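Local structure of exodeoxyribonuclease III (Neisseria meningitidis, 2JC4) at residues Phe42-Leu47 with Cys54-Gln59; Arg89-Ala94 with Thr128-Asp133; Gly139-Leu144 with Leu182-Ser187. The protein probably degrades double-stranded DNA from its 3' ends as a metal-dependent 3'-5' exonuclease of the AP/ExoA family of DNA repair enzymes. One frame throughout, in Å; residues are numbered along the deposited sequence.

Contact 1 of 3, residues Phe42-Leu47 with Cys54-Gln59; sequences FPAAAL and CVWSGQ
C54, the first residue of the second segment, meets F42 and L47 with its two side-chain atoms. Its CB lies 3.8 Å from F42 CE2, while its SG rests 3.7 Å from L47 CB, with L47 CD1 a little farther off. SG also stands at the edge of the F42 ring, 5.3 Å from its centroid, a sulfur-aromatic contact. V55 and S57 face the other side of the strand, against V76 and F78 of the second sheet. Between them, W56 brings its indole flat against F42. The phenyl ring and the five-membered ring form an offset stack, centroids 4.1 Å apart and planes only 10° from parallel, with F42 CD2 3.5 Å from W56 CD2. The shift leaves each ring over the root of the other residue: F42 CB sits above the five-membered ring, 3.6 Å from its centroid, and W56 CB lies over the phenyl face, two CH-pi contacts. F42 reaches across because CG is anti to the backbone N (chi1 -176°); on its other face P43 CD sits near the rim. Farther along the indole, A44 CB lies 3.7 Å from W56 CH2. G58 N is hydrogen-bonded to OE1 of Q39. The contact joins helix 44-48 and F42 just before it to strand 53-57, an edge strand of its six-stranded sheet, through dispersion and ring stacking, without a hydrogen bond between the segments; the indole's one polar atom, NE1, is satisfied by the carbonyl of Q39, consistent with the ring being held in its orientation.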
# COMPACT_ATOMS: atom_id res chain seq x y z
N PHE A 42 7.47 -10.05 -14.64
CA PHE A 42 7.84 -8.79 -14.01
C PHE A 42 8.95 -8.15 -14.88
O PHE A 42 9.91 -8.86 -15.22
CB PHE A 42 8.38 -9.06 -12.60
CG PHE A 42 8.70 -7.82 -11.82
CD1 PHE A 42 7.68 -7.11 -11.16
CD2 PHE A 42 10.00 -7.33 -11.76
CE1 PHE A 42 7.97 -5.96 -10.43
CE2 PHE A 42 10.31 -6.16 -11.02
CZ PHE A 42 9.30 -5.48 -10.37
N PRO A 43 8.82 -6.83 -15.22
CA PRO A 43 9.85 -6.16 -16.03
C PRO A 43 11.15 -5.83 -15.24
O PRO A 43 11.57 -4.65 -15.16
CB PRO A 43 9.12 -4.91 -16.53
CG PRO A 43 8.21 -4.54 -15.36
CD PRO A 43 7.72 -5.89 -14.88
N ALA A 44 11.80 -6.86 -14.71
CA ALA A 44 12.98 -6.69 -13.86
C ALA A 44 14.10 -5.94 -14.62
O ALA A 44 14.66 -4.96 -14.12
CB ALA A 44 13.48 -8.05 -13.32
N ALA A 45 14.38 -6.35 -15.85
CA ALA A 45 15.43 -5.70 -16.65
C ALA A 45 15.16 -4.20 -16.83
O ALA A 45 16.07 -3.42 -16.68
CB ALA A 45 15.61 -6.41 -18.02
N ALA A 46 13.94 -3.81 -17.16
CA ALA A 46 13.63 -2.39 -17.37
C ALA A 46 13.93 -1.51 -16.16
O ALA A 46 14.35 -0.37 -16.32
CB ALA A 46 12.18 -2.19 -17.82
N LEU A 47 13.72 -2.05 -14.95
CA LEU A 47 13.96 -1.26 -13.73
C LEU A 47 15.38 -1.40 -13.22
O LEU A 47 15.98 -0.42 -12.75
CB LEU A 47 13.00 -1.70 -12.62
CG LEU A 47 11.52 -1.54 -12.96
CD1 LEU A 47 10.62 -2.21 -11.89
CD2 LEU A 47 11.16 -0.06 -13.11
N CYS A 54 15.12 -4.82 -7.31
CA CYS A 54 13.72 -5.19 -7.26
C CYS A 54 13.57 -6.54 -6.61
O CYS A 54 14.32 -7.46 -6.95
CB CYS A 54 13.16 -5.34 -8.68
SG CYS A 54 13.29 -3.85 -9.64
N VAL A 55 12.60 -6.67 -5.70
CA VAL A 55 12.14 -7.99 -5.28
C VAL A 55 10.64 -8.02 -5.45
O VAL A 55 9.99 -6.98 -5.32
CB VAL A 55 12.55 -8.37 -3.84
CG1 VAL A 55 14.10 -8.45 -3.73
CG2 VAL A 55 11.95 -7.39 -2.79
N TRP A 56 10.08 -9.17 -5.79
CA TRP A 56 8.66 -9.20 -6.10
C TRP A 56 8.06 -10.57 -5.92
O TRP A 56 8.78 -11.59 -5.81
CB TRP A 56 8.41 -8.70 -7.54
CG TRP A 56 8.99 -9.61 -8.59
CD1 TRP A 56 8.33 -10.60 -9.28
CD2 TRP A 56 10.36 -9.63 -9.08
NE1 TRP A 56 9.19 -11.22 -10.16
CE2 TRP A 56 10.44 -10.64 -10.07
CE3 TRP A 56 11.50 -8.87 -8.80
CZ2 TRP A 56 11.62 -10.94 -10.75
CZ3 TRP A 56 12.68 -9.17 -9.49
CH2 TRP A 56 12.72 -10.19 -10.45
N SER A 57 6.73 -10.59 -5.95
CA SER A 57 5.94 -11.81 -5.77
C SER A 57 4.76 -11.59 -6.67
O SER A 57 3.89 -10.73 -6.36
CB SER A 57 5.46 -11.93 -4.32
OG SER A 57 4.72 -13.14 -4.11
N GLY A 58 4.75 -12.30 -7.79
CA GLY A 58 3.68 -12.17 -8.79
C GLY A 58 2.95 -13.47 -9.08
O GLY A 58 3.45 -14.55 -8.78
N GLN A 59 1.76 -13.36 -9.64
CA GLN A 59 1.01 -14.51 -10.10
C GLN A 59 0.27 -14.03 -11.33
O GLN A 59 0.12 -12.82 -11.53
CB GLN A 59 0.02 -15.00 -9.03
CG GLN A 59 -1.01 -13.94 -8.64
CD GLN A 59 -2.05 -14.43 -7.67
OE1 GLN A 59 -2.21 -13.86 -6.60
NE2 GLN A 59 -2.78 -15.47 -8.03

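Contact 2 of 3, residues Arg89-Ala94 with Thr128-Asp133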
# COMPACT_ATOMS: atom_id res chain seq x y z
N ARG A 89 -0.85 -13.47 -4.17
CA ARG A 89 0.42 -12.79 -3.95
C ARG A 89 0.16 -11.38 -3.41
O ARG A 89 -0.07 -10.47 -4.17
CB ARG A 89 1.24 -12.78 -5.24
CG ARG A 89 1.55 -14.20 -5.77
CD ARG A 89 2.05 -15.13 -4.63
NE ARG A 89 2.76 -16.31 -5.15
CZ ARG A 89 2.88 -17.48 -4.50
NH1 ARG A 89 2.35 -17.67 -3.28
NH2 ARG A 89 3.54 -18.49 -5.08
N ARG A 90 0.21 -11.24 -2.08
CA ARG A 90 -0.29 -10.01 -1.41
C ARG A 90 0.63 -9.37 -0.40
O ARG A 90 0.38 -8.24 0.01
CB ARG A 90 -1.58 -10.32 -0.67
CG ARG A 90 -2.73 -10.61 -1.62
CD ARG A 90 -3.96 -10.88 -0.83
NE ARG A 90 -5.12 -11.08 -1.71
CZ ARG A 90 -5.85 -10.08 -2.23
NH1 ARG A 90 -5.48 -8.81 -2.03
NH2 ARG A 90 -6.91 -10.37 -3.00
N VAL A 91 1.67 -10.11 0.04
CA VAL A 91 2.55 -9.60 1.12
C VAL A 91 4.02 -9.92 0.75
O VAL A 91 4.39 -11.08 0.50
CB VAL A 91 2.22 -10.27 2.49
CG1 VAL A 91 3.10 -9.71 3.64
CG2 VAL A 91 0.73 -10.13 2.84
N ILE A 92 4.83 -8.88 0.71
CA ILE A 92 6.27 -9.05 0.59
C ILE A 92 6.92 -8.10 1.57
O ILE A 92 6.48 -6.95 1.73
CB ILE A 92 6.75 -8.81 -0.89
CG1 ILE A 92 8.23 -9.21 -1.03
CG2 ILE A 92 6.48 -7.35 -1.38
CD1 ILE A 92 8.71 -9.26 -2.49
N ALA A 93 7.96 -8.57 2.24
CA ALA A 93 8.70 -7.72 3.19
C ALA A 93 10.20 -7.81 2.94
O ALA A 93 10.70 -8.81 2.44
CB ALA A 93 8.38 -8.11 4.65
N ALA A 94 10.93 -6.77 3.30
CA ALA A 94 12.37 -6.83 3.19
C ALA A 94 12.92 -5.71 4.03
O ALA A 94 12.18 -4.78 4.34
CB ALA A 94 12.82 -6.68 1.76
N THR A 128 -2.09 -9.28 10.94
CA THR A 128 -1.86 -8.71 12.27
C THR A 128 -0.80 -9.53 13.03
O THR A 128 0.11 -8.98 13.67
CB THR A 128 -3.20 -8.64 13.06
OG1 THR A 128 -4.15 -7.94 12.25
CG2 THR A 128 -3.02 -7.84 14.32
N GLU A 129 -0.92 -10.84 12.94
CA GLU A 129 0.01 -11.76 13.62
C GLU A 129 1.44 -11.61 13.08
O GLU A 129 2.42 -11.54 13.82
CB GLU A 129 -0.51 -13.21 13.45
CG GLU A 129 -0.35 -14.03 14.68
CD GLU A 129 -0.65 -15.50 14.42
OE1 GLU A 129 0.31 -16.27 14.20
OE2 GLU A 129 -1.85 -15.85 14.40
N PHE A 130 1.57 -11.54 11.77
CA PHE A 130 2.88 -11.41 11.17
C PHE A 130 3.51 -10.08 11.55
O PHE A 130 4.69 -10.03 11.95
CB PHE A 130 2.75 -11.48 9.65
CG PHE A 130 4.01 -11.18 8.90
CD1 PHE A 130 5.13 -12.02 9.04
CD2 PHE A 130 4.07 -10.12 8.01
CE1 PHE A 130 6.30 -11.78 8.33
CE2 PHE A 130 5.26 -9.86 7.28
CZ PHE A 130 6.36 -10.72 7.43
N VAL A 131 2.74 -9.00 11.39
CA VAL A 131 3.24 -7.64 11.70
C VAL A 131 3.63 -7.55 13.18
O VAL A 131 4.72 -7.05 13.52
CB VAL A 131 2.26 -6.50 11.26
CG1 VAL A 131 2.84 -5.13 11.65
CG2 VAL A 131 2.03 -6.52 9.74
N ARG A 132 2.79 -8.05 14.08
CA ARG A 132 3.11 -8.05 15.52
C ARG A 132 4.51 -8.70 15.83
O ARG A 132 5.34 -8.17 16.63
CB ARG A 132 2.04 -8.84 16.26
CG ARG A 132 2.24 -8.81 17.83
CD ARG A 132 1.20 -9.71 18.57
NE ARG A 132 -0.16 -9.20 18.41
CZ ARG A 132 -1.17 -9.86 17.84
NH1 ARG A 132 -0.99 -11.09 17.35
NH2 ARG A 132 -2.37 -9.29 17.76
N ASP A 133 4.76 -9.83 15.18
CA ASP A 133 6.00 -10.57 15.32
C ASP A 133 7.17 -9.79 14.74
O ASP A 133 8.24 -9.66 15.39
CB ASP A 133 5.84 -11.93 14.63
CG ASP A 133 7.12 -12.75 14.61
OD1 ASP A 133 7.75 -12.92 15.66
OD2 ASP A 133 7.48 -13.24 13.51
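F130 is the single helix side chain through which 128-133 meets the strand, and it touches V91 and A93, two residues on the same face of the sheet. Its chi1 of 173° sets CG opposite the backbone N and carries the ring off the helix toward the strand, CE2 and CZ leading. CE2 lies 4.2 Å from V91 CG1, which approaches the ring obliquely. CZ comes 4.3 Å from A93 CB, and here the methyl stands at the ring edge, near its plane. V91 has CG1 anti to its backbone N (chi1 -178°), and this is the branch that meets the ring. The touch is light: the CA atoms of V91 and F130 are 10.2 Å apart, and the phenylalanine side chain spans about half of that distance. I92, between V91 and A93 in sequence, points to the opposite side of the sheet, onto V65 and I67. Around the phenyl ring, H77 stacks on it, and I102 and P81 add apolar contacts. This is helix-on-sheet packing in the DNase I-like fold, an alpha/beta sandwich in which helix 115-135 lies against the outer face of the sheet containing strand 91-96.

Contact 3 of 3, residues Gly139-Leu144 with Leu182-Ser187; sequences GKLVLL and LGLTDS
On the outer, helix-covered face of the sheet that holds strand 141-144 in the DNase I-like sandwich, two leucines of that strand meet a third in the turn that leads into the short edge strand 185-186. L184 carries the second segment's part of the contact, dividing its two methyl groups between two partners: CD2 lies 4.1 Å from L141 CD2, and CD1 lies 4.2 Å from L143 CD2. The fork thus spans two residues separated by one on the same strand, while V142 between them points away to the opposite face. The two approaches differ. L143 leaves its backbone toward L184, and the two side chains cross at about a right angle. L141 leaves its backbone at a slant to L184, and the bend further out brings CD2 within touch; its chi2 of 142° is well away from a staggered value. All the contact is between methyl groups, without a hydrogen bond across the segments, and the CA atoms of L143 and L184 stay 8.6 Å apart. G183, just before L184, takes a positive phi of 109° as the chain leaves helix 170-180, a backbone shape that suits glycine. Between the two strands in the sheet lies strand 217-221: L143 shares backbone hydrogen bonding with L220, and T185 packs on V221. On the other side, L141 and L143 touch I102 of strand 99-105. Helix 115-135 lies over the same face, with E134 against L141 and V131 against L182, while V142 and L144 face I3 of strand 2-7 in the opposing sheet.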
# COMPACT_ATOMS: atom_id res chain seq x y z
N GLY A 139 12.92 -1.87 15.14
CA GLY A 139 12.47 -0.57 15.69
C GLY A 139 12.08 0.38 14.56
O GLY A 139 11.20 1.25 14.72
N LYS A 140 12.73 0.23 13.41
CA LYS A 140 12.30 1.04 12.28
C LYS A 140 11.47 0.11 11.39
O LYS A 140 11.99 -0.79 10.77
CB LYS A 140 13.50 1.63 11.57
CG LYS A 140 14.23 2.65 12.41
CD LYS A 140 15.41 3.22 11.63
CE LYS A 140 16.09 4.38 12.40
NZ LYS A 140 17.26 4.88 11.61
N LEU A 141 10.15 0.30 11.39
CA LEU A 141 9.30 -0.59 10.59
C LEU A 141 8.21 0.22 9.91
O LEU A 141 7.66 1.13 10.51
CB LEU A 141 8.75 -1.74 11.45
CG LEU A 141 7.80 -2.75 10.75
CD1 LEU A 141 8.06 -4.21 11.24
CD2 LEU A 141 6.30 -2.35 10.87
N VAL A 142 7.97 -0.09 8.63
CA VAL A 142 6.90 0.57 7.84
C VAL A 142 6.01 -0.48 7.24
O VAL A 142 6.46 -1.32 6.46
CB VAL A 142 7.47 1.51 6.72
CG1 VAL A 142 6.36 2.22 6.01
CG2 VAL A 142 8.39 2.58 7.30
N LEU A 143 4.73 -0.43 7.59
CA LEU A 143 3.72 -1.31 6.98
C LEU A 143 2.87 -0.45 6.07
O LEU A 143 2.16 0.45 6.55
CB LEU A 143 2.84 -1.99 8.07
CG LEU A 143 1.54 -2.69 7.62
CD1 LEU A 143 1.87 -3.93 6.80
CD2 LEU A 143 0.60 -3.06 8.79
N LEU A 144 2.94 -0.68 4.75
CA LEU A 144 2.27 0.23 3.81
C LEU A 144 1.69 -0.49 2.62
O LEU A 144 2.06 -1.64 2.34
CB LEU A 144 3.23 1.36 3.33
CG LEU A 144 4.35 1.04 2.31
CD1 LEU A 144 5.21 2.27 2.08
CD2 LEU A 144 5.27 -0.17 2.73
N LEU A 182 -1.13 -2.56 17.40
CA LEU A 182 0.21 -3.17 17.53
C LEU A 182 1.28 -2.18 18.01
O LEU A 182 2.34 -2.62 18.50
CB LEU A 182 0.68 -3.80 16.20
CG LEU A 182 -0.28 -4.83 15.61
CD1 LEU A 182 0.20 -5.31 14.21
CD2 LEU A 182 -0.53 -6.01 16.56
N GLY A 183 1.01 -0.88 17.87
CA GLY A 183 1.96 0.18 18.19
C GLY A 183 2.47 0.85 16.92
O GLY A 183 3.69 1.07 16.75
N LEU A 184 1.54 1.14 16.02
CA LEU A 184 1.82 1.78 14.74
C LEU A 184 0.94 3.01 14.63
O LEU A 184 -0.11 3.05 15.25
CB LEU A 184 1.47 0.83 13.59
CG LEU A 184 2.39 -0.39 13.43
CD1 LEU A 184 1.75 -1.24 12.35
CD2 LEU A 184 3.82 0.06 12.99
N THR A 185 1.41 4.00 13.87
CA THR A 185 0.78 5.30 13.68
C THR A 185 0.37 5.44 12.21
O THR A 185 1.18 5.18 11.32
CB THR A 185 1.81 6.41 14.05
OG1 THR A 185 1.99 6.43 15.48
CG2 THR A 185 1.35 7.79 13.60
N ASP A 186 -0.90 5.83 11.96
CA ASP A 186 -1.36 6.18 10.60
C ASP A 186 -0.62 7.48 10.20
O ASP A 186 -1.05 8.58 10.57
CB ASP A 186 -2.91 6.40 10.66
CG ASP A 186 -3.55 6.81 9.32
OD1 ASP A 186 -2.83 7.15 8.36
OD2 ASP A 186 -4.81 6.82 9.26
N SER A 187 0.46 7.37 9.44
CA SER A 187 1.34 8.53 9.22
C SER A 187 0.64 9.76 8.64
O SER A 187 0.87 10.89 9.10
CB SER A 187 2.58 8.19 8.39
OG SER A 187 2.28 7.93 7.04

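None of the three contacts has a hydrogen bond between its paired segments, and all are apolar, but they sit in different parts of the sandwich. Contacts 2 and 3 are made wholly of buried residues, whereas contact 1, at an edge strand of the other sheet, mixes buried residues with the partly exposed A44 and W56 and relies on aromatic stacking. Contacts 2 and 3 share a sheet and helix 115-135, their centres 12 Å apart; V131 CG2 lies 3.9 Å from L143 CD2. Contact 2 is one ring against aliphatic groups, contact 3 purely methyl to methyl. Between contacts 1 and 2, I92 reaches W56 N between the sheets, and in the loops beyond, Q59 OE1 takes a hydrogen bond from R89 N; contacts 1 and 3 do not touch.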